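Local coordinates for polyketide cyclase / dehydrase and lipid transport (Nitrosospira multiformis, PDB 3P51), which is of unknown function but probably binds a hydrophobic or lipid-like ligand, as many proteins of the Bet v 1-like clan do, at residues A[7-12]-A[105-110]. Sequence-based numbering, arbitrary orientation.
Sequences SIVVDA and TTFVEW
Backbone hydrogen bonding pairs Ile-8 with Val-108 and Val-10 with Thr-106, two antiparallel hydrogen-bonded pairs; strands 7-10 and 105-110 run antiparallel at 164°. The straightest bond, Val-10 N to Thr-106 O, spans 2.7 Å with 172° at the hydrogen. Val-10 O accepts twice, from Thr-106 N and from Ala-12 N, the latter closing an inverse gamma turn centred on Asp-11. Where the strand pairing gives way to this turn, a side chain takes over: Thr-106 OG1, set beside its own backbone N (chi1 -60°), donates to Ala-12 O at 2.8 Å, tilted from the carbonyl plane. A valine in place of Thr-106 would probably leave the Ala-12 carbonyl without this donor and the turn less firmly tied to the strand.

Apolar contacts divide between the two faces. Val-10 CG2 meets Val-108 CG2 at 3.8 Å, beside Ile-8, whose CG1 reaches Val-108 CB at 4.0 Å; Leu-133 of helix 120-139 covers Ile-8 and Val-108. Across the sheet, Ser-7 CB lies 3.7 Å from Phe-107 CZ, and Phe-107 stacks on Phe-107 of the second subunit. This first-to-last strand pairing, backed by the long C-terminal helix, is characteristic of the Bet v 1-like helix-grip fold.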
ATOM      1  N   SER A   7      -7.773   4.140  16.702  1.00 34.11           N
ATOM      2  CA  SER A   7      -8.908   3.973  15.811  1.00 32.36           C
ATOM      3  C   SER A   7     -10.219   3.880  16.579  1.00 36.43           C
ATOM      4  O   SER A   7     -10.241   3.539  17.765  1.00 35.65           O
ATOM      5  CB  SER A   7      -8.702   2.737  14.931  1.00 34.08           C
ATOM      6  OG  SER A   7      -8.587   1.561  15.716  1.00 35.80           O
ATOM      7  N   ILE A   8     -11.305   4.218  15.897  1.00 37.41           N
ATOM      8  CA  ILE A   8     -12.648   4.173  16.465  1.00 41.26           C
ATOM      9  C   ILE A   8     -13.650   3.847  15.361  1.00 39.88           C
ATOM     10  O   ILE A   8     -13.349   3.997  14.172  1.00 37.91           O
ATOM     11  CB  ILE A   8     -13.073   5.534  17.020  1.00 44.07           C
ATOM     12  CG1 ILE A   8     -13.021   6.578  15.903  1.00 41.81           C
ATOM     13  CG2 ILE A   8     -12.195   5.944  18.196  1.00 44.93           C
ATOM     14  CD1 ILE A   8     -13.602   7.909  16.290  1.00 44.17           C
ATOM     15  N   VAL A   9     -14.842   3.406  15.766  1.00 38.37           N
ATOM     16  CA  VAL A   9     -15.973   3.280  14.852  1.00 37.93           C
ATOM     17  C   VAL A   9     -16.977   4.405  15.101  1.00 45.36           C
ATOM     18  O   VAL A   9     -17.348   4.680  16.234  1.00 50.84           O
ATOM     19  CB  VAL A   9     -16.662   1.923  14.996  1.00 39.03           C
ATOM     20  CG1 VAL A   9     -17.972   1.890  14.181  1.00 38.50           C
ATOM     21  CG2 VAL A   9     -15.714   0.823  14.535  1.00 41.94           C
ATOM     22  N   VAL A  10     -17.392   5.061  14.025  1.00 48.07           N
ATOM     23  CA  VAL A  10     -18.269   6.226  14.096  1.00 49.91           C
ATOM     24  C   VAL A  10     -19.625   5.873  13.475  1.00 52.10           C
ATOM     25  O   VAL A  10     -19.677   5.372  12.345  1.00 47.53           O
ATOM     26  CB  VAL A  10     -17.641   7.405  13.313  1.00 48.79           C
ATOM     27  CG1 VAL A  10     -18.601   8.546  13.195  1.00 50.46           C
ATOM     28  CG2 VAL A  10     -16.350   7.870  13.975  1.00 50.19           C
ATOM     29  N   ASP A  11     -20.717   6.127  14.198  1.00 54.63           N
ATOM     30  CA  ASP A  11     -22.052   5.761  13.707  1.00 57.61           C
ATOM     31  C   ASP A  11     -22.609   6.765  12.691  1.00 54.90           C
ATOM     32  O   ASP A  11     -23.567   7.493  12.971  1.00 53.43           O
ATOM     33  CB  ASP A  11     -23.049   5.552  14.859  1.00 65.43           C
ATOM     34  CG  ASP A  11     -24.351   4.883  14.397  1.00 72.22           C
ATOM     35  OD1 ASP A  11     -24.669   4.952  13.192  1.00 71.80           O
ATOM     36  OD2 ASP A  11     -25.060   4.279  15.231  1.00 77.18           O
ATOM     37  N   ALA A  12     -22.001   6.787  11.512  1.00 50.36           N
ATOM     38  CA  ALA A  12     -22.458   7.613  10.406  1.00 45.32           C
ATOM     39  C   ALA A  12     -21.859   7.051   9.125  1.00 43.21           C
ATOM     40  O   ALA A  12     -20.810   6.407   9.158  1.00 42.44           O
ATOM     41  CB  ALA A  12     -22.026   9.042  10.601  1.00 45.85           C
ATOM     42  N   THR A 105     -21.619   2.226   8.724  1.00 42.30           N
ATOM     43  CA  THR A 105     -20.909   3.116   9.627  1.00 40.88           C
ATOM     44  C   THR A 105     -19.498   3.365   9.095  1.00 39.75           C
ATOM     45  O   THR A 105     -19.180   3.011   7.950  1.00 36.61           O
ATOM     46  CB  THR A 105     -20.906   2.570  11.071  1.00 42.85           C
ATOM     47  OG1 THR A 105     -20.337   1.259  11.094  1.00 42.44           O
ATOM     48  CG2 THR A 105     -22.332   2.480  11.594  1.00 44.89           C
ATOM     49  N   THR A 106     -18.657   3.979   9.918  1.00 43.02           N
ATOM     50  CA  THR A 106     -17.322   4.390   9.486  1.00 41.24           C
ATOM     51  C   THR A 106     -16.243   3.984  10.480  1.00 41.31           C
ATOM     52  O   THR A 106     -16.361   4.242  11.672  1.00 43.24           O
ATOM     53  CB  THR A 106     -17.240   5.913   9.286  1.00 40.96           C
ATOM     54  OG1 THR A 106     -18.183   6.313   8.290  1.00 45.72           O
ATOM     55  CG2 THR A 106     -15.857   6.322   8.841  1.00 35.19           C
ATOM     56  N   PHE A 107     -15.205   3.331   9.970  1.00 35.68           N
ATOM     57  CA  PHE A 107     -13.990   3.044  10.722  1.00 35.36           C
ATOM     58  C   PHE A 107     -13.027   4.193  10.464  1.00 34.66           C
ATOM     59  O   PHE A 107     -12.828   4.590   9.320  1.00 35.13           O
ATOM     60  CB  PHE A 107     -13.385   1.723  10.225  1.00 34.13           C
ATOM     61  CG  PHE A 107     -12.050   1.385  10.828  1.00 33.93           C
ATOM     62  CD1 PHE A 107     -11.967   0.843  12.099  1.00 38.15           C
ATOM     63  CD2 PHE A 107     -10.874   1.593  10.112  1.00 32.84           C
ATOM     64  CE1 PHE A 107     -10.734   0.522  12.660  1.00 38.70           C
ATOM     65  CE2 PHE A 107      -9.637   1.278  10.660  1.00 37.56           C
ATOM     66  CZ  PHE A 107      -9.564   0.734  11.938  1.00 39.47           C
ATOM     67  N   VAL A 108     -12.447   4.743  11.526  1.00 34.71           N
ATOM     68  CA  VAL A 108     -11.476   5.828  11.398  1.00 35.01           C
ATOM     69  C   VAL A 108     -10.153   5.432  12.042  1.00 33.59           C
ATOM     70  O   VAL A 108     -10.118   5.087  13.215  1.00 38.24           O
ATOM     71  CB  VAL A 108     -11.971   7.113  12.098  1.00 34.14           C
ATOM     72  CG1 VAL A 108     -11.050   8.274  11.765  1.00 31.63           C
ATOM     73  CG2 VAL A 108     -13.405   7.428  11.677  1.00 36.35           C
ATOM     74  N   GLU A 109      -9.061   5.488  11.291  1.00 35.27           N
ATOM     75  CA  GLU A 109      -7.753   5.204  11.874  1.00 30.36           C
ATOM     76  C   GLU A 109      -6.817   6.399  11.731  1.00 30.60           C
ATOM     77  O   GLU A 109      -6.858   7.125  10.742  1.00 32.88           O
ATOM     78  CB  GLU A 109      -7.124   3.956  11.244  1.00 33.11           C
ATOM     79  CG  GLU A 109      -6.972   4.043   9.746  1.00 37.52           C
ATOM     80  CD  GLU A 109      -6.379   2.784   9.133  1.00 40.97           C
ATOM     81  OE1 GLU A 109      -5.915   1.912   9.893  1.00 38.77           O
ATOM     82  OE2 GLU A 109      -6.384   2.669   7.886  1.00 42.13           O
ATOM     83  N   TRP A 110      -5.984   6.603  12.741  1.00 36.26           N
ATOM     84  CA  TRP A 110      -5.013   7.686  12.728  1.00 35.99           C
ATOM     85  C   TRP A 110      -3.677   7.124  13.189  1.00 34.68           C
ATOM     86  O   TRP A 110      -3.570   6.614  14.306  1.00 33.82           O
ATOM     87  CB  TRP A 110      -5.470   8.812  13.653  1.00 38.88           C
ATOM     88  CG  TRP A 110      -5.045  10.182  13.213  1.00 40.36           C
ATOM     89  CD1 TRP A 110      -3.877  10.526  12.589  1.00 34.87           C
ATOM     90  CD2 TRP A 110      -5.795  11.394  13.357  1.00 37.63           C
ATOM     91  NE1 TRP A 110      -3.850  11.881  12.351  1.00 35.43           N
ATOM     92  CE2 TRP A 110      -5.017  12.435  12.810  1.00 36.03           C
ATOM     93  CE3 TRP A 110      -7.046  11.700  13.907  1.00 35.88           C
ATOM     94  CZ2 TRP A 110      -5.452  13.764  12.788  1.00 37.75           C
ATOM     95  CZ3 TRP A 110      -7.481  13.018  13.879  1.00 38.27           C
ATOM     96  CH2 TRP A 110      -6.679  14.034  13.330  1.00 40.70           C
TER